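Phosphoserine aminotransferase (Bacillus alcalophilus, PDB 1W23) catalyses the pyridoxal-phosphate-dependent, reversible transamination of 3-phosphohydroxypyruvate to phosphoserine, the second step of L-serine biosynthesis from 3-phosphoglycerate. Local coordinates at residues L78-L83 against I170-S175; L145-N150 against Q159-I164; K24-F29 against S35-S40. All blocks are in the same frame, centred on the assembly; numbering follows the deposited sequence.

Contacts 1 and 2 share the large central sheet of the subunit and lie with their centres about 13 Å apart. Strands 142-148 and 169-172 are neighbours in it: Ile170 N comes within 2.8 Å of Leu145 O, probably a hydrogen bond, and Ser175 OG, 2.9 Å from Asn150 ND2, probably makes another. Contact 1 borders the pyridine ring of PLP directly, and contact 2 packs segment 159-164 on the neighbouring strand 142-148. Contact 3 stands apart, its centre about 31 Å from that of contact 1 and 39 Å from that of contact 2, and, like contact 1, touches the second subunit. Its Leu39 side chain is about 10 Å from that of Thr238, which binds PLP across the dimer interface.

Contact 1. Residues L78-L83 against I170-S175; sequences LQFTML and IADMSS. With PLP (pyridoxal-5'-phosphate), chain J.
In the cofactor site of this aminotransferase, Phe80 on helix 75-87 meets Asp172 at the end of strand 169-172. The edge of the phenyl ring does the touching: CE2 of Phe80 lies 3.5 Å from OD2 of Asp172, which sits in the ring plane, while ring and carboxylate planes are turned 62° apart. CG of Asp172 is anti to the backbone N (chi1 175°), which carries the carboxylate off the strand to the cofactor, where OD2 is 2.7 Å from PLP N1. This is the aspartate-to-pyridine-nitrogen approach of fold type I PLP enzymes. The other oxygen is gripped from its own chain in an Asx turn: OD1 of Asp172 accepts from Ser174 N at 3.1 Å, nearly along its C-O axis, and from Ser174 OG at 2.7 Å on the syn lone pair. Two bonds therefore fix the carboxylate's rotation and leave OD2 turned to the pyridine. Phe80 CZ also reaches PLP C6, at 3.7 Å, and Trp102 and other side chains of helix 101-111 pack on the same phenyl group. One helical turn further on, Leu83 and Ile170 lie alongside one another, running opposite ways, CG2 of Ile170 lying 3.8 Å from CD2 of Leu83.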
loop_
_atom_site.group_PDB
_atom_site.type_symbol
_atom_site.label_atom_id
_atom_site.label_comp_id
_atom_site.label_asym_id
_atom_site.label_seq_id
_atom_site.Cartn_x
_atom_site.Cartn_y
_atom_site.Cartn_z
ATOM N N LEU A 78 0.085 9.673 -4.934
ATOM C CA LEU A 78 1.502 9.652 -5.176
ATOM C C LEU A 78 1.819 9.823 -6.628
ATOM O O LEU A 78 2.871 10.407 -6.995
ATOM C CB LEU A 78 2.155 8.371 -4.609
ATOM C CG LEU A 78 3.682 8.393 -4.599
ATOM C CD1 LEU A 78 4.279 9.483 -3.707
ATOM C CD2 LEU A 78 4.202 7.026 -4.185
ATOM N N GLN A 79 0.953 9.342 -7.545
ATOM C CA GLN A 79 1.162 9.567 -8.965
ATOM C C GLN A 79 1.098 11.045 -9.323
ATOM O O GLN A 79 1.774 11.444 -10.287
ATOM C CB GLN A 79 0.117 8.773 -9.785
ATOM C CG GLN A 79 0.240 7.264 -9.605
ATOM C CD GLN A 79 1.668 6.827 -9.953
ATOM O OE1 GLN A 79 2.091 7.056 -11.112
ATOM N NE2 GLN A 79 2.367 6.243 -9.014
ATOM N N PHE A 80 0.357 11.849 -8.596
ATOM C CA PHE A 80 0.348 13.286 -8.866
ATOM C C PHE A 80 1.729 13.891 -8.833
ATOM O O PHE A 80 2.013 14.821 -9.585
ATOM C CB PHE A 80 -0.529 14.041 -7.870
ATOM C CG PHE A 80 -2.025 13.698 -7.863
ATOM C CD1 PHE A 80 -2.775 14.053 -6.770
ATOM C CD2 PHE A 80 -2.645 13.092 -8.945
ATOM C CE1 PHE A 80 -4.149 13.823 -6.732
ATOM C CE2 PHE A 80 -4.007 12.854 -8.915
ATOM C CZ PHE A 80 -4.748 13.255 -7.844
ATOM N N THR A 81 2.604 13.413 -7.952
ATOM C CA THR A 81 4.007 13.889 -7.909
ATOM C C THR A 81 4.939 13.006 -8.731
ATOM O O THR A 81 5.862 13.512 -9.401
ATOM C CB THR A 81 4.479 14.079 -6.463
ATOM O OG1 THR A 81 5.742 14.809 -6.517
ATOM C CG2 THR A 81 4.703 12.826 -5.674
ATOM N N MET A 82 4.757 11.669 -8.783
ATOM C CA MET A 82 5.668 10.820 -9.519
ATOM C C MET A 82 5.670 11.150 -10.990
ATOM O O MET A 82 6.709 11.131 -11.637
ATOM C CB MET A 82 5.328 9.362 -9.176
ATOM C CG MET A 82 6.370 8.374 -9.590
ATOM S SD MET A 82 5.958 6.739 -8.990
ATOM C CE MET A 82 7.119 5.682 -9.812
ATOM N N LEU A 83 4.506 11.478 -11.553
ATOM C CA LEU A 83 4.433 11.804 -12.994
ATOM C C LEU A 83 5.308 12.986 -13.350
ATOM O O LEU A 83 6.240 12.856 -14.167
ATOM C CB LEU A 83 2.961 11.975 -13.402
ATOM C CG LEU A 83 2.750 12.809 -14.736
ATOM C CD1 LEU A 83 3.200 11.995 -15.899
ATOM C CD2 LEU A 83 1.325 13.305 -14.871
ATOM N N ILE A 170 -1.992 11.930 -20.641
ATOM C CA ILE A 170 -1.923 11.210 -19.350
ATOM C C ILE A 170 -3.253 11.367 -18.665
ATOM O O ILE A 170 -3.814 12.496 -18.672
ATOM C CB ILE A 170 -0.817 11.801 -18.447
ATOM C CG1 ILE A 170 0.401 12.010 -19.321
ATOM C CG2 ILE A 170 -0.690 10.977 -17.173
ATOM C CD1 ILE A 170 1.586 11.171 -19.133
ATOM N N ALA A 171 -3.776 10.275 -18.105
ATOM C CA ALA A 171 -5.091 10.378 -17.460
ATOM C C ALA A 171 -5.137 9.701 -16.097
ATOM O O ALA A 171 -4.734 8.539 -15.929
ATOM C CB ALA A 171 -6.148 9.708 -18.354
ATOM N N ASP A 172 -5.705 10.432 -15.153
ATOM C CA ASP A 172 -6.132 9.920 -13.854
ATOM C C ASP A 172 -7.526 9.331 -14.075
ATOM O O ASP A 172 -8.533 10.043 -14.175
ATOM C CB ASP A 172 -6.209 11.052 -12.825
ATOM C CG ASP A 172 -6.752 10.635 -11.474
ATOM O OD1 ASP A 172 -7.099 9.425 -11.285
ATOM O OD2 ASP A 172 -6.830 11.529 -10.607
ATOM N N MET A 173 -7.560 7.997 -14.185
ATOM C CA MET A 173 -8.788 7.230 -14.415
ATOM C C MET A 173 -9.244 6.525 -13.149
ATOM O O MET A 173 -9.973 5.510 -13.224
ATOM C CB MET A 173 -8.654 6.220 -15.568
ATOM C CG MET A 173 -8.258 6.944 -16.900
ATOM S SD MET A 173 -8.447 5.782 -18.264
ATOM C CE MET A 173 -8.163 6.866 -19.673
ATOM N N SER A 174 -8.861 7.013 -11.981
ATOM C CA SER A 174 -9.192 6.353 -10.730
ATOM C C SER A 174 -10.643 5.939 -10.620
ATOM O O SER A 174 -10.920 4.808 -10.192
ATOM C CB SER A 174 -8.872 7.246 -9.556
ATOM O OG SER A 174 -7.474 7.477 -9.406
ATOM N N SER A 175 -11.601 6.810 -10.980
ATOM C CA SER A 175 -12.990 6.510 -10.702
ATOM C C SER A 175 -13.783 6.004 -11.902
ATOM O O SER A 175 -14.993 5.768 -11.755
ATOM C CB SER A 175 -13.650 7.671 -9.979
ATOM O OG SER A 175 -13.486 8.874 -10.715
HETATM N N1 PLP J . -8.095 10.882 -8.338
HETATM C C2 PLP J . -9.445 10.579 -8.396
HETATM C C2A PLP J . -10.136 10.853 -9.679
HETATM C C3 PLP J . -10.075 10.035 -7.288
HETATM O O3 PLP J . -11.350 9.724 -7.350
HETATM C C4 PLP J . -9.327 9.810 -6.075
HETATM C C4A PLP J . -10.004 9.161 -4.921
HETATM C C5 PLP J . -7.957 10.120 -6.068
HETATM C C6 PLP J . -7.381 10.675 -7.199
HETATM C C5A PLP J . -7.095 9.951 -4.850
HETATM O O4P PLP J . -6.726 8.528 -4.729
HETATM P P PLP J . -5.852 8.044 -3.438
HETATM O O1P PLP J . -6.685 8.329 -2.226
HETATM O O2P PLP J . -4.561 8.850 -3.453
HETATM O O3P PLP J . -5.628 6.577 -3.767
#

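Contact 2. Residues L145-N150 against Q159-I164; sequences LHITSN and QNFPEI
Phe161, Leu145 and Ile147 bury the most surface where the irregular segment 159-164 runs back along strand 142-148. The directions of the two touching parts are 172° apart, yet no hydrogen bond joins them, and side chains alone bridge the gap. Phe161 keeps CG beside its backbone N (chi1 -64°), and its ring swings in toward the strand although its CB does not point there. CD1 of Ile147 meets the ring obliquely, 3.5 Å from CD2 of Phe161. That methyl is brought forward because Ile147 CG1 sits between the backbone N and the carbonyl carbon (chi1 68°) and the chain is extended beyond it. Near the plane of the same ring, CB of Ser149 touches the edge, 3.9 Å from CE2 of Phe161; the hydroxyl of Ser149 is bonded to Asp176. An alanine in place of Phe161 is likely to leave Ile147 CD1 and Ser149 CB without their aromatic partner and to open a gap under the strand end. Towards the other end of the contact Leu145 lies roughly perpendicular to Ile164, with CD2 of Leu145 3.8 Å from CD1 of Ile164. Phe187 also meets the Phe161 ring edge-to-face. The segment thus covers one side of strand 142-148, which lies between strands 93-98 and 169-172; Leu145 and Ile147 also touch Val97 of the first and Leu169 of the second.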
loop_
_atom_site.group_PDB
_atom_site.type_symbol
_atom_site.label_atom_id
_atom_site.label_comp_id
_atom_site.label_asym_id
_atom_site.label_seq_id
_atom_site.Cartn_x
_atom_site.Cartn_y
_atom_site.Cartn_z
ATOM N N LEU A 145 0.008 16.306 -21.540
ATOM C CA LEU A 145 -1.301 16.893 -21.274
ATOM C C LEU A 145 -2.027 15.948 -20.335
ATOM O O LEU A 145 -2.180 14.767 -20.695
ATOM C CB LEU A 145 -2.117 17.065 -22.554
ATOM C CG LEU A 145 -3.492 17.723 -22.349
ATOM C CD1 LEU A 145 -3.336 19.162 -21.903
ATOM C CD2 LEU A 145 -4.309 17.584 -23.613
ATOM N N HIS A 146 -2.410 16.433 -19.160
ATOM C CA HIS A 146 -3.035 15.601 -18.116
ATOM C C HIS A 146 -4.502 15.905 -18.011
ATOM O O HIS A 146 -4.895 17.079 -17.918
ATOM C CB HIS A 146 -2.320 15.872 -16.780
ATOM C CG HIS A 146 -2.849 15.039 -15.642
ATOM N ND1 HIS A 146 -4.063 15.311 -14.975
ATOM C CD2 HIS A 146 -2.299 13.976 -15.012
ATOM C CE1 HIS A 146 -4.195 14.403 -13.988
ATOM N NE2 HIS A 146 -3.143 13.572 -14.014
ATOM N N ILE A 147 -5.323 14.839 -17.989
ATOM C CA ILE A 147 -6.761 14.928 -17.802
ATOM C C ILE A 147 -7.169 14.021 -16.651
ATOM O O ILE A 147 -6.446 13.106 -16.243
ATOM C CB ILE A 147 -7.523 14.534 -19.083
ATOM C CG1 ILE A 147 -7.388 13.056 -19.439
ATOM C CG2 ILE A 147 -7.115 15.442 -20.254
ATOM C CD1 ILE A 147 -8.256 12.606 -20.589
ATOM N N THR A 148 -8.408 14.256 -16.169
ATOM C CA THR A 148 -9.045 13.437 -15.152
ATOM C C THR A 148 -10.312 12.879 -15.809
ATOM O O THR A 148 -11.244 13.658 -16.122
ATOM C CB THR A 148 -9.407 14.253 -13.915
ATOM O OG1 THR A 148 -8.270 15.043 -13.515
ATOM C CG2 THR A 148 -9.894 13.353 -12.802
ATOM N N SER A 149 -10.335 11.590 -16.139
ATOM C CA SER A 149 -11.444 11.075 -16.980
ATOM C C SER A 149 -12.802 11.153 -16.331
ATOM O O SER A 149 -13.793 11.460 -16.988
ATOM C CB SER A 149 -11.121 9.619 -17.379
ATOM O OG SER A 149 -10.886 8.840 -16.232
ATOM N N ASN A 150 -12.858 10.908 -15.021
ATOM C CA ASN A 150 -14.082 10.932 -14.243
ATOM C C ASN A 150 -13.784 11.777 -12.993
ATOM O O ASN A 150 -12.871 11.474 -12.207
ATOM C CB ASN A 150 -14.558 9.501 -13.918
ATOM C CG ASN A 150 -15.949 9.522 -13.275
ATOM O OD1 ASN A 150 -16.947 9.631 -14.029
ATOM N ND2 ASN A 150 -15.986 9.462 -11.953
ATOM N N GLN A 159 -16.690 11.791 -22.339
ATOM C CA GLN A 159 -17.414 10.850 -23.197
ATOM C C GLN A 159 -16.481 10.166 -24.157
ATOM O O GLN A 159 -16.841 9.068 -24.629
ATOM C CB GLN A 159 -18.495 11.592 -24.017
ATOM C CG GLN A 159 -19.464 12.295 -23.086
ATOM C CD GLN A 159 -20.053 11.326 -22.077
ATOM O OE1 GLN A 159 -20.764 10.390 -22.527
ATOM N NE2 GLN A 159 -19.743 11.486 -20.790
ATOM N N ASN A 160 -15.399 10.780 -24.486
ATOM C CA ASN A 160 -14.365 10.304 -25.422
ATOM C C ASN A 160 -13.141 11.149 -25.108
ATOM O O ASN A 160 -13.207 12.015 -24.195
ATOM C CB ASN A 160 -14.829 10.379 -26.870
ATOM C CG ASN A 160 -15.499 11.710 -27.121
ATOM O OD1 ASN A 160 -14.865 12.736 -26.881
ATOM N ND2 ASN A 160 -16.745 11.695 -27.573
ATOM N N PHE A 161 -12.042 10.888 -25.762
ATOM C CA PHE A 161 -10.758 11.455 -25.376
ATOM C C PHE A 161 -10.137 12.144 -26.549
ATOM O O PHE A 161 -10.260 11.720 -27.695
ATOM C CB PHE A 161 -9.835 10.347 -24.848
ATOM C CG PHE A 161 -10.403 9.747 -23.576
ATOM C CD1 PHE A 161 -10.915 8.484 -23.549
ATOM C CD2 PHE A 161 -10.423 10.492 -22.406
ATOM C CE1 PHE A 161 -11.461 7.979 -22.367
ATOM C CE2 PHE A 161 -10.952 9.972 -21.225
ATOM C CZ PHE A 161 -11.446 8.689 -21.189
ATOM N N PRO A 162 -9.396 13.210 -26.277
ATOM C CA PRO A 162 -8.806 13.940 -27.406
ATOM C C PRO A 162 -7.649 13.227 -28.043
ATOM O O PRO A 162 -6.927 12.449 -27.410
ATOM C CB PRO A 162 -8.369 15.201 -26.672
ATOM C CG PRO A 162 -8.012 14.785 -25.288
ATOM C CD PRO A 162 -9.061 13.743 -24.952
ATOM N N GLU A 163 -7.450 13.482 -29.336
ATOM C CA GLU A 163 -6.321 13.037 -30.119
ATOM C C GLU A 163 -5.252 14.105 -29.987
ATOM O O GLU A 163 -5.393 15.197 -30.535
ATOM C CB GLU A 163 -6.713 12.944 -31.601
ATOM C CG GLU A 163 -5.611 12.347 -32.452
ATOM C CD GLU A 163 -6.079 11.541 -33.653
ATOM O OE1 GLU A 163 -5.284 11.556 -34.624
ATOM O OE2 GLU A 163 -7.163 10.913 -33.615
ATOM N N ILE A 164 -4.194 13.746 -29.287
ATOM C CA ILE A 164 -3.047 14.567 -28.860
ATOM C C ILE A 164 -1.831 13.980 -29.540
ATOM O O ILE A 164 -1.671 12.754 -29.376
ATOM C CB ILE A 164 -3.004 14.558 -27.307
ATOM C CG1 ILE A 164 -4.358 15.121 -26.781
ATOM C CG2 ILE A 164 -1.930 15.256 -26.538
ATOM C CD1 ILE A 164 -4.615 16.541 -27.229
#

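Contact 3. Residues K24-F29 against S35-S40; sequences KELLNF and SVMELS
Phe29 and Val36 form the dense side of this contact between two parts of the loop that follows helix 16-24. CB of Val36 stands over one face of the Phe29 ring, offset toward its rim and 4.0 Å from CG. Leu39 comes in crosswise, its CD1 lying 3.8 Å from CD2 of Phe29. Phe29 CG is anti to the backbone N (chi1 180°), which throws the ring across to segment 35-40. Further along, Leu26 and Met37 meet by their ends, CD1 of Leu26 being 3.8 Å from Met37 CE, a methyl brought round by a bend at chi3 (-100°).

Between these apolar patches lie polar groups, joined across the contact by one weak direct bond and by water. Ser35 OG gives the weak hydrogen bond, 2.8 Å to Leu26 O, and, in an ST turn, accepts from Met37 N. Glu38 folds back over the short 3-10 turn, its OE1 taking Ser35 N through the anti lone pair at 2.8 Å. Two waters bridge the segments: one links Glu25 O to Val36 N, and another donates to both Leu27 O and Glu38 OE1, each at 2.8 Å. At the looser margin the partly exposed Leu27 points away from segment 35-40 and packs on Gln23 of the second subunit.

Helix 241-256 packs against the contact through Phe242, which touches Leu26, Val36 and Met37, and through Tyr245, whose ring meets that of Phe29. Helix 44-61 adds Ser45 and Val49 beside Phe29, while the second subunit closes another flank, with Leu14 N of that chain donating to Glu38 OE2 and its Leu19 packing on Met37.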
loop_
_atom_site.group_PDB
_atom_site.type_symbol
_atom_site.label_atom_id
_atom_site.label_comp_id
_atom_site.label_asym_id
_atom_site.label_seq_id
_atom_site.Cartn_x
_atom_site.Cartn_y
_atom_site.Cartn_z
ATOM N N LYS A 24 -12.964 -18.110 1.259
ATOM C CA LYS A 24 -12.830 -19.557 1.260
ATOM C C LYS A 24 -11.386 -19.984 1.361
ATOM O O LYS A 24 -11.088 -20.956 2.072
ATOM C CB LYS A 24 -13.490 -20.138 -0.011
ATOM C CG LYS A 24 -13.544 -21.654 -0.034
ATOM C CD LYS A 24 -14.214 -22.080 -1.381
ATOM C CE LYS A 24 -14.386 -23.602 -1.485
ATOM N NZ LYS A 24 -15.355 -23.953 -2.598
ATOM N N GLU A 25 -10.487 -19.295 0.691
ATOM C CA GLU A 25 -9.082 -19.690 0.628
ATOM C C GLU A 25 -8.164 -18.803 1.486
ATOM O O GLU A 25 -6.941 -18.850 1.302
ATOM C CB GLU A 25 -8.588 -19.821 -0.833
ATOM C CG GLU A 25 -8.508 -18.516 -1.632
ATOM C CD GLU A 25 -8.434 -18.691 -3.144
ATOM O OE1 GLU A 25 -8.216 -17.702 -3.842
ATOM O OE2 GLU A 25 -8.572 -19.799 -3.684
ATOM N N LEU A 26 -8.711 -18.046 2.429
ATOM C CA LEU A 26 -7.905 -17.073 3.192
ATOM C C LEU A 26 -6.808 -17.758 3.982
ATOM O O LEU A 26 -5.784 -17.113 4.225
ATOM C CB LEU A 26 -8.761 -16.213 4.123
ATOM C CG LEU A 26 -8.115 -14.889 4.479
ATOM C CD1 LEU A 26 -8.123 -13.916 3.331
ATOM C CD2 LEU A 26 -8.821 -14.237 5.688
ATOM N N LEU A 27 -7.031 -18.985 4.451
ATOM C CA LEU A 27 -6.051 -19.658 5.279
ATOM C C LEU A 27 -5.178 -20.633 4.513
ATOM O O LEU A 27 -4.090 -21.011 5.000
ATOM C CB LEU A 27 -6.769 -20.454 6.399
ATOM C CG LEU A 27 -7.845 -19.721 7.158
ATOM C CD1 LEU A 27 -8.470 -20.609 8.268
ATOM C CD2 LEU A 27 -7.315 -18.440 7.734
ATOM N N ASN A 28 -5.625 -21.096 3.348
ATOM C CA ASN A 28 -4.944 -22.125 2.561
ATOM C C ASN A 28 -5.061 -21.785 1.091
ATOM O O ASN A 28 -6.068 -22.215 0.452
ATOM C CB ASN A 28 -5.525 -23.485 2.900
ATOM C CG ASN A 28 -4.978 -24.597 2.009
ATOM O OD1 ASN A 28 -3.921 -24.445 1.385
ATOM N ND2 ASN A 28 -5.735 -25.683 1.896
ATOM N N PHE A 29 -4.149 -21.007 0.578
ATOM C CA PHE A 29 -4.146 -20.569 -0.804
ATOM C C PHE A 29 -3.386 -21.538 -1.693
ATOM O O PHE A 29 -2.230 -21.872 -1.395
ATOM C CB PHE A 29 -3.499 -19.174 -0.905
ATOM C CG PHE A 29 -3.480 -18.698 -2.323
ATOM C CD1 PHE A 29 -4.694 -18.422 -2.991
ATOM C CD2 PHE A 29 -2.294 -18.520 -3.016
ATOM C CE1 PHE A 29 -4.679 -18.026 -4.305
ATOM C CE2 PHE A 29 -2.349 -18.070 -4.332
ATOM C CZ PHE A 29 -3.531 -17.831 -4.962
ATOM N N SER A 35 -1.944 -18.488 3.922
ATOM C CA SER A 35 -2.691 -17.419 3.247
ATOM C C SER A 35 -1.874 -16.804 2.136
ATOM O O SER A 35 -0.626 -16.768 2.235
ATOM C CB SER A 35 -2.991 -16.322 4.277
ATOM O OG SER A 35 -3.761 -15.274 3.702
ATOM N N VAL A 36 -2.534 -16.237 1.131
ATOM C CA VAL A 36 -1.781 -15.430 0.146
ATOM C C VAL A 36 -0.998 -14.353 0.906
ATOM O O VAL A 36 0.079 -13.988 0.425
ATOM C CB VAL A 36 -2.741 -14.961 -0.997
ATOM C CG1 VAL A 36 -3.635 -13.933 -0.438
ATOM C CG2 VAL A 36 -1.946 -14.497 -2.184
ATOM N N MET A 37 -1.489 -13.824 2.041
ATOM C CA MET A 37 -0.851 -12.786 2.906
ATOM C C MET A 37 0.411 -13.265 3.556
ATOM O O MET A 37 1.133 -12.430 4.111
ATOM C CB MET A 37 -1.852 -12.296 3.995
ATOM C CG MET A 37 -2.815 -11.251 3.576
ATOM S SD MET A 37 -3.752 -10.949 5.027
ATOM C CE MET A 37 -5.139 -11.908 4.623
ATOM N N GLU A 38 0.665 -14.571 3.591
ATOM C CA GLU A 38 1.785 -15.167 4.312
ATOM C C GLU A 38 2.865 -15.690 3.371
ATOM O O GLU A 38 3.868 -16.256 3.850
ATOM C CB GLU A 38 1.272 -16.322 5.170
ATOM C CG GLU A 38 0.364 -15.888 6.324
ATOM C CD GLU A 38 -0.159 -17.096 7.067
ATOM O OE1 GLU A 38 -0.878 -17.919 6.454
ATOM O OE2 GLU A 38 0.218 -17.258 8.272
ATOM N N LEU A 39 2.656 -15.562 2.065
ATOM C CA LEU A 39 3.598 -16.074 1.061
ATOM C C LEU A 39 4.661 -15.067 0.711
ATOM O O LEU A 39 4.469 -13.841 0.762
ATOM C CB LEU A 39 2.839 -16.346 -0.244
ATOM C CG LEU A 39 1.756 -17.367 -0.220
ATOM C CD1 LEU A 39 1.055 -17.372 -1.578
ATOM C CD2 LEU A 39 2.286 -18.779 0.093
ATOM N N SER A 40 5.807 -15.589 0.270
ATOM C CA SER A 40 6.769 -14.749 -0.392
ATOM C C SER A 40 6.239 -14.210 -1.710
ATOM O O SER A 40 5.574 -14.940 -2.455
ATOM C CB SER A 40 8.040 -15.584 -0.727
ATOM O OG SER A 40 8.980 -14.789 -1.422
HETATM O O HOH W 1 -5.355 -16.577 0.893
HETATM O O HOH W 2 -2.904 -19.718 7.151
#